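Local coordinates for uncharacterized protein (PDB 3K4I), which is of unknown function but belongs to the aldolase/RraA family and packs three copies of its chain into one assembly, at residues Asn91-Val99 with Arg138-Thr149; Ile12-Leu23 with Gly50-Phe58. One frame throughout, in Å; residues are numbered along the deposited sequence.

Contact 1: Asn91-Val99 with Arg138-Thr149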
ATOM      1  N   ASN C  91       3.036   5.923  18.640  1.00  5.79           N
ATOM      2  CA  ASN C  91       2.199   4.997  19.393  1.00  7.44           C
ATOM      3  C   ASN C  91       2.809   3.590  19.338  1.00  7.62           C
ATOM      4  O   ASN C  91       2.094   2.566  19.148  1.00  7.21           O
ATOM      5  CB  ASN C  91       0.765   5.025  18.848  1.00  8.77           C
ATOM      6  CG  ASN C  91      -0.205   4.204  19.689  1.00  8.60           C
ATOM      7  OD1 ASN C  91      -0.057   4.108  20.921  1.00  9.64           O
ATOM      8  ND2 ASN C  91      -1.185   3.582  19.029  1.00  9.62           N
ATOM      9  N   SER C  92       4.139   3.547  19.481  1.00  7.86           N
ATOM     10  CA  SER C  92       4.883   2.283  19.556  1.00  9.24           C
ATOM     11  C   SER C  92       4.676   1.384  18.333  1.00  9.22           C
ATOM     12  O   SER C  92       4.679   0.127  18.445  1.00 10.52           O
ATOM     13  CB  SER C  92       4.479   1.536  20.822  1.00  9.85           C
ATOM     14  OG  SER C  92       4.764   2.297  21.971  1.00 18.83           O
ATOM     15  N   GLY C  93       4.419   2.002  17.184  1.00  8.60           N
ATOM     16  CA  GLY C  93       4.186   1.264  15.947  1.00  8.48           C
ATOM     17  C   GLY C  93       2.990   0.345  15.969  1.00  8.96           C
ATOM     18  O   GLY C  93       2.922  -0.581  15.171  1.00 10.17           O
ATOM     19  N   ARG C  94       2.059   0.583  16.890  1.00  8.46           N
ATOM     20  CA  ARG C  94       0.894  -0.289  17.065  1.00  9.05           C
ATOM     21  C   ARG C  94      -0.071  -0.288  15.881  1.00  9.96           C
ATOM     22  O   ARG C  94      -0.338   0.755  15.263  1.00  8.96           O
ATOM     23  CB  ARG C  94       0.148  -0.005  18.374  1.00  8.33           C
ATOM     24  CG  ARG C  94       0.968  -0.384  19.628  1.00 12.49           C
ATOM     25  CD  ARG C  94       0.302   0.022  20.938  1.00  8.28           C
ATOM     26  NE  ARG C  94      -1.000  -0.599  21.123  1.00 12.74           N
ATOM     27  CZ  ARG C  94      -1.802  -0.360  22.159  1.00  9.99           C
ATOM     28  NH1 ARG C  94      -1.436   0.487  23.123  1.00 13.07           N
ATOM     29  NH2 ARG C  94      -2.970  -0.986  22.247  1.00 13.32           N
ATOM     30  N   HIS C  95      -0.546  -1.480  15.544  1.00 10.96           N
ATOM     31  CA  HIS C  95      -1.497  -1.676  14.453  1.00 12.49           C
ATOM     32  C   HIS C  95      -2.910  -1.964  14.969  1.00 12.22           C
ATOM     33  O   HIS C  95      -3.854  -2.058  14.171  1.00 11.63           O
ATOM     34  CB  HIS C  95      -1.038  -2.812  13.507  1.00 14.81           C
ATOM     35  CG  HIS C  95      -0.007  -2.386  12.500  1.00 15.99           C
ATOM     36  ND1 HIS C  95       1.328  -2.234  12.814  1.00 16.67           N
ATOM     37  CD2 HIS C  95      -0.118  -2.084  11.184  1.00 15.25           C
ATOM     38  CE1 HIS C  95       1.997  -1.869  11.731  1.00 16.00           C
ATOM     39  NE2 HIS C  95       1.140  -1.767  10.730  1.00 17.33           N
ATOM     40  N   ASP C  96      -3.067  -2.098  16.292  1.00 12.63           N
ATOM     41  CA  ASP C  96      -4.351  -2.539  16.864  1.00 13.40           C
ATOM     42  C   ASP C  96      -5.282  -1.398  17.319  1.00 11.83           C
ATOM     43  O   ASP C  96      -6.420  -1.631  17.732  1.00 11.81           O
ATOM     44  CB  ASP C  96      -4.119  -3.535  18.010  1.00 16.14           C
ATOM     45  CG  ASP C  96      -3.428  -2.900  19.210  1.00 23.49           C
ATOM     46  OD1 ASP C  96      -2.597  -1.982  19.036  1.00 16.70           O
ATOM     47  OD2 ASP C  96      -3.714  -3.337  20.334  1.00 17.97           O
ATOM     48  N   CYS C  97      -4.795  -0.165  17.224  1.00  9.40           N
ATOM     49  CA  CYS C  97      -5.633   1.000  17.501  1.00  8.72           C
ATOM     50  C   CYS C  97      -5.091   2.171  16.695  1.00  8.12           C
ATOM     51  O   CYS C  97      -3.931   2.170  16.259  1.00  9.48           O
ATOM     52  CB  CYS C  97      -5.662   1.335  18.993  1.00  8.40           C
ATOM     53  SG  CYS C  97      -4.030   1.543  19.767  1.00 12.93           S
ATOM     54  N   THR C  98      -5.945   3.157  16.488  1.00  6.45           N
ATOM     55  CA  THR C  98      -5.610   4.315  15.638  1.00  6.39           C
ATOM     56  C   THR C  98      -5.510   5.598  16.456  1.00  6.10           C
ATOM     57  O   THR C  98      -6.159   5.741  17.503  1.00  7.49           O
ATOM     58  CB  THR C  98      -6.654   4.488  14.540  1.00  6.03           C
ATOM     59  OG1 THR C  98      -7.946   4.622  15.139  1.00  6.30           O
ATOM     60  CG2 THR C  98      -6.654   3.269  13.617  1.00  7.21           C
ATOM     61  N   VAL C  99      -4.681   6.524  15.988  1.00  4.59           N
ATOM     62  CA  VAL C  99      -4.455   7.776  16.695  1.00  4.56           C
ATOM     63  C   VAL C  99      -4.671   8.966  15.751  1.00  6.50           C
ATOM     64  O   VAL C  99      -4.098  10.041  15.958  1.00  7.92           O
ATOM     65  CB  VAL C  99      -3.063   7.856  17.399  1.00  4.52           C
ATOM     66  CG1 VAL C  99      -2.966   6.863  18.582  1.00  3.92           C
ATOM     67  CG2 VAL C  99      -1.928   7.656  16.432  1.00  4.40           C
ATOM     68  N   ARG C 138       1.913   3.829   9.304  1.00  5.70           N
ATOM     69  CA  ARG C 138       2.250   2.432   9.052  1.00  6.71           C
ATOM     70  C   ARG C 138       1.074   1.626   8.514  1.00  7.42           C
ATOM     71  O   ARG C 138       1.161   0.399   8.334  1.00  9.66           O
ATOM     72  CB  ARG C 138       2.764   1.776  10.324  1.00  6.17           C
ATOM     73  CG  ARG C 138       4.063   2.409  10.825  1.00  6.69           C
ATOM     74  CD  ARG C 138       4.744   1.567  11.913  1.00  5.99           C
ATOM     75  NE  ARG C 138       5.822   2.375  12.498  1.00  7.61           N
ATOM     76  CZ  ARG C 138       6.974   2.679  11.893  1.00  5.77           C
ATOM     77  NH1 ARG C 138       7.247   2.217  10.691  1.00  8.22           N
ATOM     78  NH2 ARG C 138       7.868   3.465  12.519  1.00  9.06           N
ATOM     79  N   GLY C 139      -0.049   2.282   8.297  1.00  6.53           N
ATOM     80  CA  GLY C 139      -1.209   1.543   7.797  1.00  6.16           C
ATOM     81  C   GLY C 139      -2.533   2.115   8.216  1.00  5.50           C
ATOM     82  O   GLY C 139      -2.604   3.237   8.764  1.00  5.18           O
ATOM     83  N   ARG C 140      -3.559   1.320   7.967  1.00  5.26           N
ATOM     84  CA  ARG C 140      -4.954   1.715   8.090  1.00  5.85           C
ATOM     85  C   ARG C 140      -5.702   0.718   8.947  1.00  6.47           C
ATOM     86  O   ARG C 140      -5.559  -0.495   8.747  1.00  7.78           O
ATOM     87  CB  ARG C 140      -5.604   1.773   6.713  1.00  6.38           C
ATOM     88  CG  ARG C 140      -4.877   2.686   5.698  1.00  5.29           C
ATOM     89  CD  ARG C 140      -5.266   2.362   4.278  1.00  5.50           C
ATOM     90  NE  ARG C 140      -4.807   3.407   3.339  1.00  7.06           N
ATOM     91  CZ  ARG C 140      -5.317   3.576   2.119  1.00  5.01           C
ATOM     92  NH1 ARG C 140      -6.270   2.758   1.662  1.00  6.55           N
ATOM     93  NH2 ARG C 140      -4.871   4.548   1.343  1.00  6.83           N
ATOM     94  N   PHE C 141      -6.480   1.241   9.897  1.00  6.75           N
ATOM     95  CA  PHE C 141      -7.354   0.414  10.747  1.00  6.21           C
ATOM     96  C   PHE C 141      -8.553   1.252  11.192  1.00  6.10           C
ATOM     97  O   PHE C 141      -8.672   2.390  10.783  1.00  5.31           O
ATOM     98  CB  PHE C 141      -6.564  -0.154  11.931  1.00  7.15           C
ATOM     99  CG  PHE C 141      -7.170  -1.395  12.542  1.00  5.98           C
ATOM    100  CD1 PHE C 141      -7.174  -1.570  13.924  1.00  8.06           C
ATOM    101  CD2 PHE C 141      -7.738  -2.391  11.737  1.00  8.74           C
ATOM    102  CE1 PHE C 141      -7.720  -2.723  14.511  1.00  6.94           C
ATOM    103  CE2 PHE C 141      -8.292  -3.563  12.321  1.00  6.42           C
ATOM    104  CZ  PHE C 141      -8.282  -3.718  13.707  1.00  9.35           C
HETATM  105  N   MSE C 142      -9.442   0.714  12.019  1.00  5.85           N
HETATM  106  CA  MSE C 142     -10.640   1.466  12.418  1.00  7.94           C
HETATM  107  C   MSE C 142     -10.874   1.562  13.924  1.00  8.09           C
HETATM  108  O   MSE C 142     -11.679   2.383  14.386  1.00  7.38           O
HETATM  109  CB  MSE C 142     -11.890   0.902  11.715  1.00 10.58           C
HETATM  110  CG  MSE C 142     -12.530  -0.284  12.386  1.00 11.29           C
HETATM  111 SE   MSE C 142     -11.455  -1.922  12.417  1.00 13.52          SE
HETATM  112  CE  MSE C 142     -11.287  -2.170  10.463  1.00 10.65           C
ATOM    113  N   GLN C 143     -10.183   0.724  14.695  1.00  7.87           N
ATOM    114  CA  GLN C 143     -10.425   0.658  16.140  1.00  7.93           C
ATOM    115  C   GLN C 143      -9.825   1.883  16.828  1.00  6.93           C
ATOM    116  O   GLN C 143      -8.690   2.285  16.547  1.00  7.95           O
ATOM    117  CB  GLN C 143      -9.899  -0.651  16.751  1.00  9.12           C
ATOM    118  CG  GLN C 143     -10.663  -1.887  16.279  1.00  7.80           C
ATOM    119  CD  GLN C 143     -10.193  -3.188  16.932  1.00 11.12           C
ATOM    120  OE1 GLN C 143     -10.810  -4.225  16.741  1.00  9.04           O
ATOM    121  NE2 GLN C 143      -9.106  -3.132  17.691  1.00  7.67           N
ATOM    122  N   SER C 144     -10.631   2.470  17.697  1.00  6.90           N
ATOM    123  CA  SER C 144     -10.351   3.715  18.404  1.00  7.69           C
ATOM    124  C   SER C 144      -9.203   3.551  19.384  1.00  7.48           C
ATOM    125  O   SER C 144      -8.984   2.450  19.893  1.00  5.93           O
ATOM    126  CB  SER C 144     -11.609   4.117  19.168  1.00  7.28           C
ATOM    127  OG  SER C 144     -11.382   5.195  20.051  1.00 15.80           O
ATOM    128  N   ALA C 145      -8.511   4.655  19.680  1.00  7.19           N
ATOM    129  CA  ALA C 145      -7.536   4.694  20.778  1.00  8.03           C
ATOM    130  C   ALA C 145      -8.186   4.488  22.149  1.00  8.48           C
ATOM    131  O   ALA C 145      -7.518   4.062  23.094  1.00  8.23           O
ATOM    132  CB  ALA C 145      -6.786   6.029  20.776  1.00  7.81           C
ATOM    133  N   LYS C 146      -9.485   4.786  22.252  1.00  9.87           N
ATOM    134  CA  LYS C 146     -10.163   4.788  23.547  1.00 12.16           C
ATOM    135  C   LYS C 146     -10.067   3.406  24.205  1.00 12.04           C
ATOM    136  O   LYS C 146     -10.381   2.375  23.594  1.00 12.50           O
ATOM    137  CB  LYS C 146     -11.610   5.279  23.424  1.00 14.76           C
ATOM    138  CG  LYS C 146     -12.364   5.317  24.764  1.00 25.90           C
ATOM    139  CD  LYS C 146     -13.210   6.578  24.919  1.00 19.49           C
ATOM    140  CE  LYS C 146     -12.335   7.810  25.173  1.00 26.75           C
ATOM    141  NZ  LYS C 146     -13.074   8.906  25.886  1.00 22.02           N
ATOM    142  N   ASN C 147      -9.561   3.405  25.434  1.00 11.23           N
ATOM    143  CA  ASN C 147      -9.275   2.169  26.188  1.00 12.23           C
ATOM    144  C   ASN C 147      -8.197   1.271  25.575  1.00 11.26           C
ATOM    145  O   ASN C 147      -8.038   0.126  26.008  1.00 13.26           O
ATOM    146  CB  ASN C 147     -10.556   1.341  26.448  1.00 14.49           C
ATOM    147  CG  ASN C 147     -11.482   1.977  27.479  1.00 25.04           C
ATOM    148  OD1 ASN C 147     -12.697   1.757  27.452  1.00 17.57           O
ATOM    149  ND2 ASN C 147     -10.920   2.761  28.389  1.00 16.42           N
ATOM    150  N   ARG C 148      -7.447   1.774  24.590  1.00  8.78           N
ATOM    151  CA  ARG C 148      -6.382   0.992  23.962  1.00  9.16           C
ATOM    152  C   ARG C 148      -5.011   1.626  24.136  1.00  9.01           C
ATOM    153  O   ARG C 148      -4.010   0.954  24.390  1.00  9.12           O
ATOM    154  CB  ARG C 148      -6.679   0.732  22.480  1.00  9.38           C
ATOM    155  CG  ARG C 148      -7.913  -0.156  22.262  1.00  8.86           C
ATOM    156  CD  ARG C 148      -8.058  -0.626  20.805  1.00 11.28           C
ATOM    157  NE  ARG C 148      -9.139  -1.605  20.661  1.00  7.97           N
ATOM    158  CZ  ARG C 148     -10.415  -1.277  20.466  1.00 12.81           C
ATOM    159  NH1 ARG C 148     -10.769  -0.005  20.369  1.00  6.98           N
ATOM    160  NH2 ARG C 148     -11.334  -2.222  20.363  1.00  7.63           N
ATOM    161  N   THR C 149      -4.974   2.940  23.993  1.00  7.78           N
ATOM    162  CA  THR C 149      -3.745   3.705  24.180  1.00  8.23           C
ATOM    163  C   THR C 149      -4.170   5.061  24.724  1.00  7.88           C
ATOM    164  O   THR C 149      -5.346   5.395  24.630  1.00  8.52           O
ATOM    165  CB  THR C 149      -2.931   3.841  22.862  1.00  8.61           C
ATOM    166  OG1 THR C 149      -1.618   4.325  23.173  1.00  9.77           O
ATOM    167  CG2 THR C 149      -3.611   4.765  21.866  1.00  8.79           C
TER
HETATM  168  O   HOH W   1      -9.092   6.948  17.998  1.00 27.65           O
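C97 and Q143 bring the two loops closest, their CA atoms 5.0 Å apart, and the backbone N of T98 donates to the carbonyl oxygen of Q143 at 2.9 Å, nearly in line with that C=O. The T98 hydroxyl grips the same oxygen from above the carbonyl plane, OG1 to Q143 O 2.8 Å. A chi1 of 57° sets OG1 between the backbone N and the carbonyl carbon while CG2 rests against the backbone carbonyl and CB of F141, so threonine offers one branch to a carbonyl, the other to F141. Water 1 links T98 O to the N of A145. At the far end of 91-99, T149 OG1 is hydrogen-bonded to N91 OD1 at 2.7 Å, tilted 30° from the amide's carbonyl plane, and also to Q63 O, so its one proton has two carbonyls to choose from. N91 opens a type I' turn ending at R94, and its ND2 points in plane at C97 SG.

Both segments are loops leaving the C-terminal ends of strands, 85-90 and 135-137, within the aldolase/RraA region. R94 is long and flat enough to serve two partners: bent at chi3 (60°), it grips D96 side-on through NE and NH2 in a salt bridge, while NH1 and NH2 meet R148 O end-on, NH1 at 2.9 Å, both from the same face of that carbonyl. C97 SG lies 3.6 Å above one face of this guanidinium.

R148 runs extended past C97, CD 3.6 Å from C97 CB; its NH2 makes salt bridges to D38 and D33 of the second subunit, while NH1 bonds S144 O. The F141 ring turns its edge to D96 O. H95 reaches the other flank, NE2 donating to R138 O at 3.2 Å, whereas the R138 guanidinium is held by D119 and D161.

Contact 2: Ile12-Leu23 with Gly50-Phe58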
ATOM      1  N   ILE C  12      12.886  28.456  12.468  1.00 15.81           N
ATOM      2  CA  ILE C  12      13.264  28.236  11.086  1.00 14.19           C
ATOM      3  C   ILE C  12      12.529  29.283  10.260  1.00 13.26           C
ATOM      4  O   ILE C  12      11.315  29.419  10.384  1.00 13.20           O
ATOM      5  CB  ILE C  12      12.883  26.825  10.640  1.00 12.75           C
ATOM      6  CG1 ILE C  12      13.711  25.786  11.415  1.00 18.75           C
ATOM      7  CG2 ILE C  12      13.099  26.645   9.120  1.00 17.97           C
ATOM      8  CD1 ILE C  12      13.175  24.360  11.317  1.00 12.89           C
ATOM      9  N   ALA C  13      13.272  30.002   9.425  1.00 13.58           N
ATOM     10  CA  ALA C  13      12.724  31.138   8.667  1.00 14.37           C
ATOM     11  C   ALA C  13      11.695  30.668   7.648  1.00 14.63           C
ATOM     12  O   ALA C  13      11.835  29.583   7.064  1.00 13.67           O
ATOM     13  CB  ALA C  13      13.829  31.892   7.993  1.00 14.21           C
ATOM     14  N   GLN C  14      10.662  31.485   7.428  1.00 14.52           N
ATOM     15  CA  GLN C  14       9.592  31.102   6.513  1.00 15.69           C
ATOM     16  C   GLN C  14      10.160  30.780   5.135  1.00 15.14           C
ATOM     17  O   GLN C  14       9.664  29.879   4.446  1.00 15.17           O
ATOM     18  CB  GLN C  14       8.513  32.199   6.404  1.00 17.63           C
ATOM     19  CG  GLN C  14       7.230  31.725   5.681  1.00 20.61           C
ATOM     20  CD  GLN C  14       6.603  30.468   6.294  1.00 19.83           C
ATOM     21  OE1 GLN C  14       6.459  30.348   7.518  1.00 20.83           O
ATOM     22  NE2 GLN C  14       6.207  29.530   5.433  1.00 21.46           N
ATOM     23  N   SER C  15      11.217  31.499   4.762  1.00 15.25           N
ATOM     24  CA  SER C  15      11.866  31.357   3.441  1.00 15.58           C
ATOM     25  C   SER C  15      12.417  29.954   3.217  1.00 14.99           C
ATOM     26  O   SER C  15      12.327  29.412   2.105  1.00 15.35           O
ATOM     27  CB  SER C  15      12.979  32.392   3.260  1.00 17.10           C
ATOM     28  OG  SER C  15      13.949  32.316   4.299  1.00 23.12           O
ATOM     29  N   VAL C  16      12.966  29.371   4.287  1.00 13.11           N
ATOM     30  CA  VAL C  16      13.516  28.008   4.264  1.00 12.18           C
ATOM     31  C   VAL C  16      12.381  27.010   4.065  1.00 10.29           C
ATOM     32  O   VAL C  16      12.498  26.079   3.272  1.00  9.39           O
ATOM     33  CB  VAL C  16      14.317  27.727   5.570  1.00 12.54           C
ATOM     34  CG1 VAL C  16      14.682  26.233   5.716  1.00 11.27           C
ATOM     35  CG2 VAL C  16      15.590  28.587   5.626  1.00 11.22           C
ATOM     36  N   LEU C  17      11.259  27.236   4.750  1.00 11.12           N
ATOM     37  CA  LEU C  17      10.062  26.412   4.559  1.00 12.13           C
ATOM     38  C   LEU C  17       9.506  26.557   3.140  1.00 12.59           C
ATOM     39  O   LEU C  17       9.119  25.561   2.518  1.00 12.08           O
ATOM     40  CB  LEU C  17       8.993  26.751   5.613  1.00 13.76           C
ATOM     41  CG  LEU C  17       9.398  26.473   7.065  1.00 11.47           C
ATOM     42  CD1 LEU C  17       8.691  27.389   8.079  1.00 15.38           C
ATOM     43  CD2 LEU C  17       9.187  25.008   7.452  1.00 15.26           C
ATOM     44  N   ASP C  18       9.508  27.783   2.612  1.00 13.19           N
ATOM     45  CA  ASP C  18       8.975  28.003   1.272  1.00 14.27           C
ATOM     46  C   ASP C  18       9.778  27.248   0.221  1.00 13.90           C
ATOM     47  O   ASP C  18       9.195  26.611  -0.664  1.00 13.85           O
ATOM     48  CB  ASP C  18       8.837  29.501   0.949  1.00 15.80           C
ATOM     49  CG  ASP C  18       7.834  30.198   1.867  1.00 13.87           C
ATOM     50  OD1 ASP C  18       6.856  29.537   2.283  1.00 17.69           O
ATOM     51  OD2 ASP C  18       8.024  31.387   2.190  1.00 17.83           O
ATOM     52  N   GLU C  19      11.104  27.279   0.356  1.00 14.07           N
ATOM     53  CA  GLU C  19      12.005  26.546  -0.526  1.00 14.45           C
ATOM     54  C   GLU C  19      11.689  25.059  -0.612  1.00 13.30           C
ATOM     55  O   GLU C  19      11.827  24.476  -1.679  1.00 12.26           O
ATOM     56  CB  GLU C  19      13.442  26.691  -0.078  1.00 14.99           C
ATOM     57  CG  GLU C  19      13.992  28.087  -0.210  1.00 30.63           C
ATOM     58  CD  GLU C  19      15.489  28.112  -0.015  1.00 16.89           C
ATOM     59  OE1 GLU C  19      16.204  27.886  -1.007  1.00 31.04           O
ATOM     60  OE2 GLU C  19      15.942  28.341   1.133  1.00 31.20           O
ATOM     61  N   CYS C  20      11.273  24.464   0.511  1.00 13.73           N
ATOM     62  CA  CYS C  20      10.929  23.028   0.586  1.00 13.84           C
ATOM     63  C   CYS C  20       9.700  22.610  -0.221  1.00 15.28           C
ATOM     64  O   CYS C  20       9.438  21.416  -0.411  1.00 14.55           O
ATOM     65  CB  CYS C  20      10.748  22.623   2.046  1.00 14.43           C
ATOM     66  SG  CYS C  20      12.297  22.303   2.888  1.00 14.74           S
ATOM     67  N   GLU C  21       8.938  23.593  -0.692  1.00 16.93           N
ATOM     68  CA  GLU C  21       7.861  23.379  -1.669  1.00 18.05           C
ATOM     69  C   GLU C  21       8.355  22.702  -2.937  1.00 18.32           C
ATOM     70  O   GLU C  21       7.590  22.012  -3.607  1.00 19.80           O
ATOM     71  CB  GLU C  21       7.232  24.714  -2.081  1.00 19.13           C
ATOM     72  CG  GLU C  21       6.129  25.239  -1.174  1.00 28.78           C
ATOM     73  CD  GLU C  21       5.575  26.586  -1.636  1.00 21.17           C
ATOM     74  OE1 GLU C  21       5.551  26.862  -2.873  1.00 29.27           O
ATOM     75  OE2 GLU C  21       5.163  27.379  -0.751  1.00 28.86           O
ATOM     76  N   HIS C  22       9.618  22.925  -3.278  1.00 18.13           N
ATOM     77  CA  HIS C  22      10.203  22.397  -4.513  1.00 18.67           C
ATOM     78  C   HIS C  22      11.317  21.392  -4.248  1.00 18.06           C
ATOM     79  O   HIS C  22      12.134  21.119  -5.142  1.00 17.89           O
ATOM     80  CB  HIS C  22      10.744  23.538  -5.388  1.00 20.53           C
ATOM     81  CG  HIS C  22       9.767  24.654  -5.590  1.00 22.99           C
ATOM     82  ND1 HIS C  22       8.833  24.649  -6.605  1.00 22.69           N
ATOM     83  CD2 HIS C  22       9.578  25.810  -4.909  1.00 22.07           C
ATOM     84  CE1 HIS C  22       8.115  25.758  -6.545  1.00 22.26           C
ATOM     85  NE2 HIS C  22       8.545  26.476  -5.522  1.00 22.99           N
ATOM     86  N   LEU C  23      11.344  20.835  -3.030  1.00 16.32           N
ATOM     87  CA  LEU C  23      12.334  19.833  -2.682  1.00 15.03           C
ATOM     88  C   LEU C  23      11.668  18.507  -2.363  1.00 14.27           C
ATOM     89  O   LEU C  23      10.669  18.466  -1.653  1.00 15.00           O
ATOM     90  CB  LEU C  23      13.217  20.286  -1.501  1.00 14.55           C
ATOM     91  CG  LEU C  23      14.119  21.501  -1.723  1.00 12.55           C
ATOM     92  CD1 LEU C  23      14.863  21.914  -0.445  1.00 14.35           C
ATOM     93  CD2 LEU C  23      15.118  21.329  -2.910  1.00 15.51           C
ATOM     94  N   GLY C  50      -0.565  11.397  -4.127  1.00  7.52           N
ATOM     95  CA  GLY C  50      -0.368  12.760  -4.635  1.00  8.49           C
ATOM     96  C   GLY C  50      -0.224  13.870  -3.611  1.00  7.88           C
ATOM     97  O   GLY C  50      -0.229  15.070  -3.973  1.00  8.03           O
ATOM     98  N   THR C  51      -0.119  13.502  -2.340  1.00  6.45           N
ATOM     99  CA  THR C  51       0.035  14.512  -1.286  1.00  5.67           C
ATOM    100  C   THR C  51       1.488  14.661  -0.821  1.00  6.29           C
ATOM    101  O   THR C  51       2.340  13.782  -1.050  1.00  7.40           O
ATOM    102  CB  THR C  51      -0.857  14.221  -0.065  1.00  6.03           C
ATOM    103  OG1 THR C  51      -0.575  12.896   0.449  1.00  7.43           O
ATOM    104  CG2 THR C  51      -2.348  14.377  -0.453  1.00  9.84           C
ATOM    105  N   ARG C  52       1.753  15.785  -0.179  1.00  6.59           N
ATOM    106  CA  ARG C  52       3.049  16.063   0.435  1.00  7.48           C
ATOM    107  C   ARG C  52       2.850  17.131   1.494  1.00  6.40           C
ATOM    108  O   ARG C  52       1.833  17.807   1.510  1.00  6.24           O
ATOM    109  CB  ARG C  52       4.083  16.501  -0.629  1.00  9.01           C
ATOM    110  CG  ARG C  52       3.738  17.809  -1.344  1.00 15.04           C
ATOM    111  CD  ARG C  52       4.740  18.102  -2.472  1.00 11.80           C
ATOM    112  NE  ARG C  52       6.135  18.194  -2.032  1.00 16.16           N
ATOM    113  CZ  ARG C  52       6.658  19.221  -1.364  1.00 14.11           C
ATOM    114  NH1 ARG C  52       5.910  20.268  -1.046  1.00 17.13           N
ATOM    115  NH2 ARG C  52       7.938  19.206  -1.006  1.00 17.54           N
ATOM    116  N   CYS C  53       3.788  17.244   2.411  1.00  5.41           N
ATOM    117  CA  CYS C  53       3.746  18.350   3.372  1.00  5.43           C
ATOM    118  C   CYS C  53       5.116  18.740   3.820  1.00  7.37           C
ATOM    119  O   CYS C  53       6.049  17.905   3.877  1.00  6.92           O
ATOM    120  CB  CYS C  53       2.861  18.050   4.611  1.00  4.46           C
ATOM    121  SG  CYS C  53       3.357  16.554   5.510  1.00  8.83           S
ATOM    122  N   VAL C  54       5.189  20.013   4.199  1.00  7.73           N
ATOM    123  CA  VAL C  54       6.347  20.612   4.827  1.00  7.35           C
ATOM    124  C   VAL C  54       5.874  21.379   6.043  1.00  7.89           C
ATOM    125  O   VAL C  54       4.932  22.180   5.970  1.00  9.50           O
ATOM    126  CB  VAL C  54       7.045  21.612   3.859  1.00  7.87           C
ATOM    127  CG1 VAL C  54       8.282  22.169   4.514  1.00  8.51           C
ATOM    128  CG2 VAL C  54       7.394  20.895   2.565  1.00  8.38           C
ATOM    129  N   GLY C  55       6.509  21.154   7.183  1.00  7.19           N
ATOM    130  CA  GLY C  55       6.145  21.976   8.358  1.00  6.60           C
ATOM    131  C   GLY C  55       6.967  21.602   9.575  1.00  6.98           C
ATOM    132  O   GLY C  55       7.913  20.800   9.487  1.00  8.48           O
ATOM    133  N   ILE C  56       6.617  22.207  10.704  1.00  5.54           N
ATOM    134  CA  ILE C  56       7.393  22.089  11.927  1.00  6.04           C
ATOM    135  C   ILE C  56       6.797  20.997  12.780  1.00  6.10           C
ATOM    136  O   ILE C  56       5.602  21.010  13.023  1.00  7.44           O
ATOM    137  CB  ILE C  56       7.315  23.438  12.690  1.00  7.14           C
ATOM    138  CG1 ILE C  56       7.788  24.574  11.776  1.00  9.07           C
ATOM    139  CG2 ILE C  56       8.072  23.361  13.993  1.00  8.94           C
ATOM    140  CD1 ILE C  56       9.259  24.421  11.220  1.00  8.47           C
ATOM    141  N   ALA C  57       7.634  20.079  13.255  1.00  6.26           N
ATOM    142  CA  ALA C  57       7.157  18.957  14.040  1.00  5.94           C
ATOM    143  C   ALA C  57       6.513  19.436  15.334  1.00  4.82           C
ATOM    144  O   ALA C  57       7.126  20.202  16.079  1.00  6.14           O
ATOM    145  CB  ALA C  57       8.321  18.007  14.371  1.00  7.87           C
ATOM    146  N   PHE C  58       5.307  18.936  15.609  1.00  2.35           N
ATOM    147  CA  PHE C  58       4.674  19.057  16.890  1.00  2.37           C
ATOM    148  C   PHE C  58       4.490  17.599  17.308  1.00  2.80           C
ATOM    149  O   PHE C  58       3.797  16.849  16.606  1.00  3.87           O
ATOM    150  CB  PHE C  58       3.302  19.723  16.744  1.00  4.79           C
ATOM    151  CG  PHE C  58       2.541  19.813  18.028  1.00  6.17           C
ATOM    152  CD1 PHE C  58       2.531  21.017  18.738  1.00  6.47           C
ATOM    153  CD2 PHE C  58       1.886  18.690  18.565  1.00  6.18           C
ATOM    154  CE1 PHE C  58       1.851  21.144  19.929  1.00  6.93           C
ATOM    155  CE2 PHE C  58       1.205  18.787  19.793  1.00  6.30           C
ATOM    156  CZ  PHE C  58       1.175  20.037  20.465  1.00  5.82           C
TER
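L17, C20 and I12 set helix 14-19 and its flanks against V54 and I56 of strand 53-58 in the main mixed sheet. The axes of these short segments approach to 8.6 Å with 144° between their directions, a helix lying on a sheet and running roughly antiparallel to the strand beneath it.

The apolar contacts come from side chains on the facing surfaces. V54, a branched residue well suited to a strand, sets CG1 against C20 CB at 3.5 Å; C20 is small enough to let the backbone come this near. L17 sends CD2 to I56 CD1 at 3.8 Å, the two side chains crossing at about a right angle. I56 folds its chain back through chi2 (-58°), and the same CD1 also meets I12 CD1, just before the helix. C20 also touches V190 of helix 186-207.

The polar contacts belong to R52, whose length carries its charge to the backbone carbonyls of C20 and L23. E21 O lies over one face of the guanidinium, while C20 O and L23 O are at its edge. R52 NH2 makes a weak bond to L23 O at 2.9 Å and a straighter one to C20 O at 2.7 Å, in the carbonyl plane with an N-H...O angle of 151°.

Overall arrangement
Contact 2 closes before contact 1 opens, so the two follow in series along the chain. They lie on opposite sides of its centre, with their own centres 27 Å apart and their nearest atoms about 9 Å apart. The mixed sheet connects them: strand 53-63 starts in contact 2, pairs with strand 85-90, whose end leads into 91-99, and also with strand 150-154, which follows 138-149. Y62, near the end of strand 53-63, touches N91, V99 and T149. Contact 2 thus attaches the N-terminal helix to the sheet within one chain, whereas contact 1 joins two loops, of which 138-149 also meets the second subunit.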